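Local structure of phosphoserine aminotransferase (Bacillus alcalophilus, 1W23) at residues Gln79-Gly91 / Leu212-Tyr226. The protein catalyses the pyridoxal phosphate-dependent, reversible transamination of 3-phosphohydroxypyruvate to phosphoserine, the second step of serine biosynthesis from 3-phosphoglycerate. Numbering follows the deposited sequence. Where two conformers were deposited one is given.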
ATOM      1  N   GLN A  79     -11.430   1.262   3.586  1.00  9.35           N
ATOM      2  CA  GLN A  79     -12.373   2.341   3.834  1.00  9.15           C
ATOM      3  C   GLN A  79     -13.752   1.817   4.207  1.00  9.11           C
ATOM      4  O   GLN A  79     -14.459   2.512   4.958  1.00  9.77           O
ATOM      5  CB  GLN A  79     -12.468   3.254   2.588  1.00  9.20           C
ATOM      6  CG  GLN A  79     -11.152   3.952   2.259  1.00  9.41           C
ATOM      7  CD  GLN A  79     -10.671   4.734   3.487  1.00 10.21           C
ATOM      8  OE1 GLN A  79     -11.417   5.635   3.943  1.00 11.88           O
ATOM      9  NE2 GLN A  79      -9.509   4.410   3.993  1.00 11.09           N
ATOM     10  N   PHE A  80     -14.140   0.650   3.749  1.00  9.00           N
ATOM     11  CA  PHE A  80     -15.424   0.086   4.165  1.00  9.59           C
ATOM     12  C   PHE A  80     -15.553  -0.020   5.664  1.00  9.82           C
ATOM     13  O   PHE A  80     -16.648   0.141   6.201  1.00 10.45           O
ATOM     14  CB  PHE A  80     -15.651  -1.299   3.566  1.00  9.58           C
ATOM     15  CG  PHE A  80     -15.732  -1.390   2.036  1.00  9.10           C
ATOM     16  CD1 PHE A  80     -15.560  -2.615   1.441  1.00  9.45           C
ATOM     17  CD2 PHE A  80     -16.024  -0.286   1.248  1.00  9.24           C
ATOM     18  CE1 PHE A  80     -15.683  -2.770   0.061  1.00 10.31           C
ATOM     19  CE2 PHE A  80     -16.142  -0.429  -0.122  1.00  9.99           C
ATOM     20  CZ  PHE A  80     -16.017  -1.659  -0.695  1.00  9.94           C
ATOM     21  N   THR A  81     -14.465  -0.322   6.369  1.00 10.01           N
ATOM     22  CA  THR A  81     -14.483  -0.361   7.850  1.00 10.45           C
ATOM     23  C   THR A  81     -14.042   0.962   8.465  1.00 10.32           C
ATOM     24  O   THR A  81     -14.606   1.403   9.488  1.00 10.71           O
ATOM     25  CB  THR A  81     -13.691  -1.564   8.377  1.00 11.22           C
ATOM     26  OG1 THR A  81     -13.996  -1.688   9.799  1.00 12.38           O
ATOM     27  CG2 THR A  81     -12.202  -1.485   8.229  1.00 12.24           C
ATOM     28  N   MET A  82     -13.067   1.699   7.893  1.00 10.17           N
ATOM     29  CA  MET A  82     -12.608   2.929   8.501  1.00 11.09           C
ATOM     30  C   MET A  82     -13.711   3.955   8.580  1.00 10.52           C
ATOM     31  O   MET A  82     -13.822   4.683   9.557  1.00 11.62           O
ATOM     32  CB  MET A  82     -11.349   3.382   7.747  0.70 11.35           C
ATOM     33  CG  MET A  82     -10.565   4.448   8.442  0.70 10.50           C
ATOM     34  SD  MET A  82      -9.037   4.772   7.570  0.70 11.46           S
ATOM     35  CE  MET A  82      -8.405   6.232   8.352  0.70 12.74           C
ATOM     36  N   LEU A  83     -14.566   4.026   7.559  1.00 10.07           N
ATOM     37  CA  LEU A  83     -15.667   5.015   7.566  1.00 10.38           C
ATOM     38  C   LEU A  83     -16.591   4.822   8.749  1.00 10.71           C
ATOM     39  O   LEU A  83     -16.737   5.731   9.588  1.00 11.96           O
ATOM     40  CB  LEU A  83     -16.382   4.989   6.206  1.00 12.32           C
ATOM     41  CG  LEU A  83     -17.851   5.588   6.235  1.00 17.38           C
ATOM     42  CD1 LEU A  83     -17.774   7.066   6.407  1.00 22.43           C
ATOM     43  CD2 LEU A  83     -18.655   5.170   5.021  1.00 17.58           C
ATOM     44  N   PRO A  84     -17.214   3.637   8.945  1.00 10.79           N
ATOM     45  CA  PRO A  84     -18.081   3.494  10.141  1.00 11.49           C
ATOM     46  C   PRO A  84     -17.298   3.559  11.436  1.00 12.01           C
ATOM     47  O   PRO A  84     -17.810   4.035  12.445  1.00 12.32           O
ATOM     48  CB  PRO A  84     -18.772   2.155   9.896  1.00 12.34           C
ATOM     49  CG  PRO A  84     -17.878   1.408   8.917  1.00 11.95           C
ATOM     50  CD  PRO A  84     -17.371   2.499   8.041  1.00 11.41           C
ATOM     51  N   MET A  85     -16.042   3.106  11.457  1.00 11.61           N
ATOM     52  CA  MET A  85     -15.267   3.243  12.717  1.00 13.34           C
ATOM     53  C   MET A  85     -15.158   4.689  13.175  1.00 13.47           C
ATOM     54  O   MET A  85     -15.128   4.983  14.347  1.00 16.95           O
ATOM     55  CB  MET A  85     -13.794   2.848  12.574  0.50 14.41           C
ATOM     56  CG  MET A  85     -13.600   1.367  12.639  0.50 12.22           C
ATOM     57  SD  MET A  85     -11.855   0.996  12.498  0.50 13.80           S
ATOM     58  CE  MET A  85     -11.917  -0.787  12.595  0.50 18.79           C
ATOM     59  N   ASN A  86     -15.116   5.630  12.241  1.00 12.60           N
ATOM     60  CA  ASN A  86     -15.004   7.024  12.560  1.00 13.00           C
ATOM     61  C   ASN A  86     -16.323   7.733  12.697  1.00 13.69           C
ATOM     62  O   ASN A  86     -16.395   8.641  13.523  1.00 18.10           O
ATOM     63  CB  ASN A  86     -14.111   7.750  11.525  1.00 13.08           C
ATOM     64  CG  ASN A  86     -12.636   7.464  11.701  1.00 12.22           C
ATOM     65  OD1 ASN A  86     -11.891   8.304  12.234  1.00 13.43           O
ATOM     66  ND2 ASN A  86     -12.182   6.269  11.290  1.00 12.52           N
ATOM     67  N   LEU A  87     -17.341   7.391  11.940  1.00 12.47           N
ATOM     68  CA  LEU A  87     -18.584   8.155  11.921  1.00 13.13           C
ATOM     69  C   LEU A  87     -19.798   7.416  12.479  1.00 13.35           C
ATOM     70  O   LEU A  87     -20.804   8.064  12.817  1.00 15.15           O
ATOM     71  CB  LEU A  87     -18.906   8.606  10.467  1.00 15.74           C
ATOM     72  CG  LEU A  87     -18.116   9.755   9.865  1.00 18.57           C
ATOM     73  CD1 LEU A  87     -18.722  10.064   8.490  1.00 20.68           C
ATOM     74  CD2 LEU A  87     -18.066  10.977  10.799  1.00 24.22           C
ATOM     75  N   LEU A  88     -19.781   6.108  12.565  1.00 13.10           N
ATOM     76  CA  LEU A  88     -20.980   5.373  13.030  1.00 13.88           C
ATOM     77  C   LEU A  88     -20.941   5.284  14.532  1.00 15.50           C
ATOM     78  O   LEU A  88     -20.445   4.316  15.118  1.00 21.27           O
ATOM     79  CB  LEU A  88     -21.030   4.020  12.308  1.00 14.05           C
ATOM     80  CG  LEU A  88     -22.271   3.171  12.611  1.00 15.25           C
ATOM     81  CD1 LEU A  88     -23.544   3.951  12.453  1.00 17.24           C
ATOM     82  CD2 LEU A  88     -22.328   1.915  11.748  1.00 16.92           C
ATOM     83  N   THR A  89     -21.458   6.295  15.193  1.00 18.58           N
ATOM     84  CA  THR A  89     -21.415   6.408  16.650  1.00 21.59           C
ATOM     85  C   THR A  89     -22.674   5.817  17.255  1.00 19.86           C
ATOM     86  O   THR A  89     -23.701   5.575  16.583  1.00 19.65           O
ATOM     87  CB  THR A  89     -21.331   7.878  17.084  1.00 23.53           C
ATOM     88  OG1 THR A  89     -22.473   8.557  16.585  1.00 29.44           O
ATOM     89  CG2 THR A  89     -20.124   8.568  16.512  1.00 33.01           C
ATOM     90  N   LYS A  90     -22.647   5.554  18.553  1.00 22.40           N
ATOM     91  CA  LYS A  90     -23.793   4.998  19.234  1.00 20.88           C
ATOM     92  C   LYS A  90     -25.031   5.857  19.027  1.00 20.02           C
ATOM     93  O   LYS A  90     -25.018   7.097  19.163  1.00 22.64           O
ATOM     94  CB  LYS A  90     -23.502   4.954  20.734  1.00 23.65           C
ATOM     95  CG  LYS A  90     -24.549   4.268  21.555  1.00 23.19           C
ATOM     96  CD  LYS A  90     -24.036   4.121  23.003  1.00 25.53           C
ATOM     97  CE  LYS A  90     -25.198   3.654  23.856  1.00 34.94           C
ATOM     98  NZ  LYS A  90     -24.772   3.419  25.264  1.00 47.13           N
ATOM     99  N   GLY A  91     -26.120   5.166  18.692  1.00 20.01           N
ATOM    100  CA  GLY A  91     -27.346   5.922  18.486  1.00 19.65           C
ATOM    101  C   GLY A  91     -27.574   6.372  17.063  1.00 19.19           C
ATOM    102  O   GLY A  91     -28.657   6.889  16.798  1.00 24.89           O
ATOM    103  N   LEU A 212     -15.706  17.420   9.296  1.00 18.95           N
ATOM    104  CA  LEU A 212     -16.478  16.231   9.573  1.00 20.57           C
ATOM    105  C   LEU A 212     -15.619  15.187  10.264  1.00 19.48           C
ATOM    106  O   LEU A 212     -16.208  14.434  10.998  1.00 20.83           O
ATOM    107  CB  LEU A 212     -17.017  15.598   8.294  0.50 24.23           C
ATOM    108  CG  LEU A 212     -18.055  16.566   7.728  0.50 24.01           C
ATOM    109  CD1 LEU A 212     -18.672  15.984   6.470  0.50 32.75           C
ATOM    110  CD2 LEU A 212     -19.094  16.890   8.802  0.50 35.25           C
ATOM    111  N   LEU A 213     -14.335  15.218   9.950  1.00 23.09           N
ATOM    112  CA  LEU A 213     -13.541  14.043  10.321  1.00 28.77           C
ATOM    113  C   LEU A 213     -12.224  14.312  10.968  1.00 28.36           C
ATOM    114  O   LEU A 213     -11.506  13.307  11.177  1.00 27.65           O
ATOM    115  CB  LEU A 213     -13.251  13.232   9.025  1.00 27.11           C
ATOM    116  CG  LEU A 213     -14.508  12.345   8.841  1.00 32.31           C
ATOM    117  CD1 LEU A 213     -14.442  11.517   7.587  1.00 39.05           C
ATOM    118  CD2 LEU A 213     -14.622  11.544  10.137  1.00 54.63           C
ATOM    119  N   ASN A 214     -11.948  15.551  11.312  1.00 26.20           N
ATOM    120  CA  ASN A 214     -10.736  16.060  11.918  1.00 31.95           C
ATOM    121  C   ASN A 214     -10.684  15.941  13.444  1.00 36.63           C
ATOM    122  O   ASN A 214      -9.724  16.599  13.900  1.00 50.50           O
ATOM    123  CB  ASN A 214     -10.562  17.554  11.579  1.00 41.36           C
ATOM    124  CG  ASN A 214     -11.652  18.511  12.048  1.00 57.93           C
ATOM    125  OD1 ASN A 214     -12.578  18.231  12.836  1.00 66.99           O
ATOM    126  ND2 ASN A 214     -11.593  19.766  11.560  1.00 83.13           N
ATOM    127  N   THR A 215     -11.590  15.199  14.068  1.00 33.91           N
ATOM    128  CA  THR A 215     -11.633  15.057  15.532  1.00 38.30           C
ATOM    129  C   THR A 215     -11.373  13.623  15.976  1.00 40.56           C
ATOM    130  O   THR A 215     -11.696  12.614  15.330  1.00 26.94           O
ATOM    131  CB  THR A 215     -12.969  15.475  16.252  1.00 63.25           C
ATOM    132  N   LYS A 216     -10.676  13.572  17.135  1.00 36.93           N
ATOM    133  CA  LYS A 216     -10.360  12.226  17.641  1.00 39.60           C
ATOM    134  C   LYS A 216     -11.674  11.509  17.980  1.00 32.83           C
ATOM    135  O   LYS A 216     -12.627  12.082  18.495  1.00 44.67           O
ATOM    136  CB  LYS A 216      -9.468  12.223  18.885  1.00 40.95           C
ATOM    137  N   VAL A 217     -11.664  10.268  17.655  1.00 34.96           N
ATOM    138  CA  VAL A 217     -12.624   9.253  18.025  1.00 34.01           C
ATOM    139  C   VAL A 217     -11.926   8.334  19.006  1.00 34.28           C
ATOM    140  O   VAL A 217     -10.948   7.640  18.605  1.00 26.77           O
ATOM    141  CB  VAL A 217     -13.115   8.504  16.769  1.00 38.47           C
ATOM    142  CG1 VAL A 217     -14.439   7.837  17.086  1.00 46.86           C
ATOM    143  CG2 VAL A 217     -13.245   9.521  15.619  1.00 47.35           C
ATOM    144  N   GLU A 218     -12.513   8.419  20.185  1.00 46.34           N
ATOM    145  CA  GLU A 218     -12.131   7.719  21.389  1.00 52.87           C
ATOM    146  C   GLU A 218     -12.140   6.246  21.006  1.00 52.54           C
ATOM    147  O   GLU A 218     -13.137   5.834  20.378  1.00 54.73           O
ATOM    148  CB  GLU A 218     -13.049   8.093  22.569  1.00 69.71           C
ATOM    149  N   GLN A 219     -11.021   5.623  21.356  1.00 52.68           N
ATOM    150  CA  GLN A 219     -10.981   4.175  21.282  1.00 47.60           C
ATOM    151  C   GLN A 219     -10.693   3.638  19.887  1.00 35.74           C
ATOM    152  O   GLN A 219     -10.630   2.404  19.731  1.00 41.58           O
ATOM    153  CB  GLN A 219     -12.297   3.556  21.764  1.00 53.86           C
ATOM    154  N   VAL A 220     -10.505   4.485  18.893  1.00 18.96           N
ATOM    155  CA  VAL A 220     -10.115   3.964  17.580  1.00 15.10           C
ATOM    156  C   VAL A 220      -8.591   3.923  17.455  1.00 13.98           C
ATOM    157  O   VAL A 220      -7.947   4.928  17.803  1.00 15.34           O
ATOM    158  CB  VAL A 220     -10.755   4.829  16.480  1.00 15.01           C
ATOM    159  CG1 VAL A 220     -10.250   4.425  15.096  1.00 13.82           C
ATOM    160  CG2 VAL A 220     -12.292   4.701  16.560  1.00 16.53           C
ATOM    161  N   PRO A 221      -7.981   2.825  16.996  1.00 12.77           N
ATOM    162  CA  PRO A 221      -6.525   2.773  16.825  1.00 12.63           C
ATOM    163  C   PRO A 221      -6.015   3.959  16.017  1.00 12.60           C
ATOM    164  O   PRO A 221      -6.663   4.421  15.060  1.00 12.28           O
ATOM    165  CB  PRO A 221      -6.333   1.511  16.055  1.00 12.51           C
ATOM    166  CG  PRO A 221      -7.433   0.630  16.599  1.00 13.06           C
ATOM    167  CD  PRO A 221      -8.625   1.561  16.658  1.00 14.03           C
ATOM    168  N   THR A 222      -4.780   4.386  16.319  1.00 12.77           N
ATOM    169  CA  THR A 222      -4.184   5.560  15.698  1.00 13.44           C
ATOM    170  C   THR A 222      -4.260   5.532  14.175  1.00 12.04           C
ATOM    171  O   THR A 222      -4.664   6.526  13.516  1.00 12.39           O
ATOM    172  CB  THR A 222      -2.702   5.653  16.169  1.00 13.78           C
ATOM    173  OG1 THR A 222      -2.644   5.631  17.596  1.00 14.76           O
ATOM    174  CG2 THR A 222      -2.150   6.977  15.689  1.00 18.06           C
ATOM    175  N   MET A 223      -3.846   4.425  13.582  1.00 11.93           N
ATOM    176  CA  MET A 223      -3.771   4.330  12.104  1.00 11.41           C
ATOM    177  C   MET A 223      -5.161   4.355  11.493  1.00 10.96           C
ATOM    178  O   MET A 223      -5.252   4.618  10.279  1.00 11.13           O
ATOM    179  CB  MET A 223      -3.057   3.042  11.667  1.00 12.72           C
ATOM    180  CG  MET A 223      -1.530   3.116  11.633  1.00 13.57           C
ATOM    181  SD  MET A 223      -0.908   4.247  10.356  1.00 12.51           S
ATOM    182  CE  MET A 223      -1.286   3.356   8.855  1.00 13.43           C
ATOM    183  N   LEU A 224      -6.221   4.072  12.244  1.00 10.68           N
ATOM    184  CA  LEU A 224      -7.583   3.961  11.733  1.00 10.33           C
ATOM    185  C   LEU A 224      -8.404   5.222  11.957  1.00 10.68           C
ATOM    186  O   LEU A 224      -9.587   5.219  11.566  1.00 11.27           O
ATOM    187  CB  LEU A 224      -8.280   2.720  12.274  1.00 10.82           C
ATOM    188  CG  LEU A 224      -7.644   1.398  11.757  1.00 12.43           C
ATOM    189  CD1 LEU A 224      -8.029   0.224  12.617  1.00 14.24           C
ATOM    190  CD2 LEU A 224      -8.068   1.194  10.307  1.00 19.36           C
ATOM    191  N   GLN A 225      -7.836   6.253  12.533  1.00 11.29           N
ATOM    192  CA  GLN A 225      -8.473   7.583  12.673  1.00 12.20           C
ATOM    193  C   GLN A 225      -8.229   8.434  11.468  1.00 11.37           C
ATOM    194  O   GLN A 225      -7.068   8.646  11.129  1.00 11.92           O
ATOM    195  CB  GLN A 225      -7.957   8.330  13.930  1.00 13.70           C
ATOM    196  CG  GLN A 225      -8.230   7.601  15.201  1.00 17.35           C
ATOM    197  CD  GLN A 225      -8.119   8.433  16.398  1.00 25.80           C
ATOM    198  OE1 GLN A 225      -7.962   9.650  16.300  1.00 35.60           O
ATOM    199  NE2 GLN A 225      -8.222   7.746  17.497  1.00 38.08           N
ATOM    200  N   TYR A 226      -9.273   8.975  10.847  1.00 11.72           N
ATOM    201  CA  TYR A 226      -8.989   9.983   9.801  1.00 11.77           C
ATOM    202  C   TYR A 226      -8.181  11.156  10.363  1.00 11.75           C
ATOM    203  O   TYR A 226      -7.322  11.698   9.653  1.00 12.13           O
ATOM    204  CB  TYR A 226     -10.244  10.506   9.093  1.00 12.00           C
ATOM    205  CG  TYR A 226     -10.911   9.426   8.282  1.00 11.10           C
ATOM    206  CD1 TYR A 226     -12.056   8.803   8.710  1.00 12.68           C
ATOM    207  CD2 TYR A 226     -10.378   9.006   7.071  1.00 12.29           C
ATOM    208  CE1 TYR A 226     -12.660   7.803   7.968  1.00 13.30           C
ATOM    209  CE2 TYR A 226     -10.966   7.983   6.333  1.00 11.50           C
ATOM    210  CZ  TYR A 226     -12.128   7.378   6.782  1.00 11.10           C
ATOM    211  OH  TYR A 226     -12.734   6.380   6.099  1.00 12.60           O
TER
HETATM  212  O   HOH W   1     -10.673  10.700  13.179  1.00 23.38           O
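Tyr226 lodges as a knob among Gln79, Met82, Leu83 and Asn86 of helix 75-87, and this is the tight, buried end of the contact. A tyrosine is long enough for its ring to fill this hole while its OH donates to Gln79 OE1 at 2.6 Å, the acceptor lying in the ring plane at its edge. Met82, in the conformer given, lays CE over one ring face, offset toward the rim and 3.9 Å from the centroid; a flexible thioether suits this CH-pi and Met-aromatic contact. Asn86, its amide plane 53° from the ring of Tyr226, suits its place because one amide can both give and take. Its ND2 gives an almost straight bond, 2.8 Å to Leu224 O and in that carbonyl's plane, and a second to Met82 O in its own helix. Its OD1 accepts from Tyr226 N (3.0 Å), which stands above the carbonyl plane. A leucine in place of Asn86 would probably leave Leu224 O and Tyr226 N without their side-chain partner. Toward the partly exposed side the contacts are looser van der Waals ones: Leu87 CD2 meets Leu213 CD2 at 3.6 Å, Val220 CG2 rests against Met85 O, and a water lies near Asn86 OD1 and Thr215 O. The setting is the large, cofactor-binding domain of a fold-type I aminotransferase, where helix 75-87 packs on the central sheet and its Phe80 touches pyridoxal phosphate.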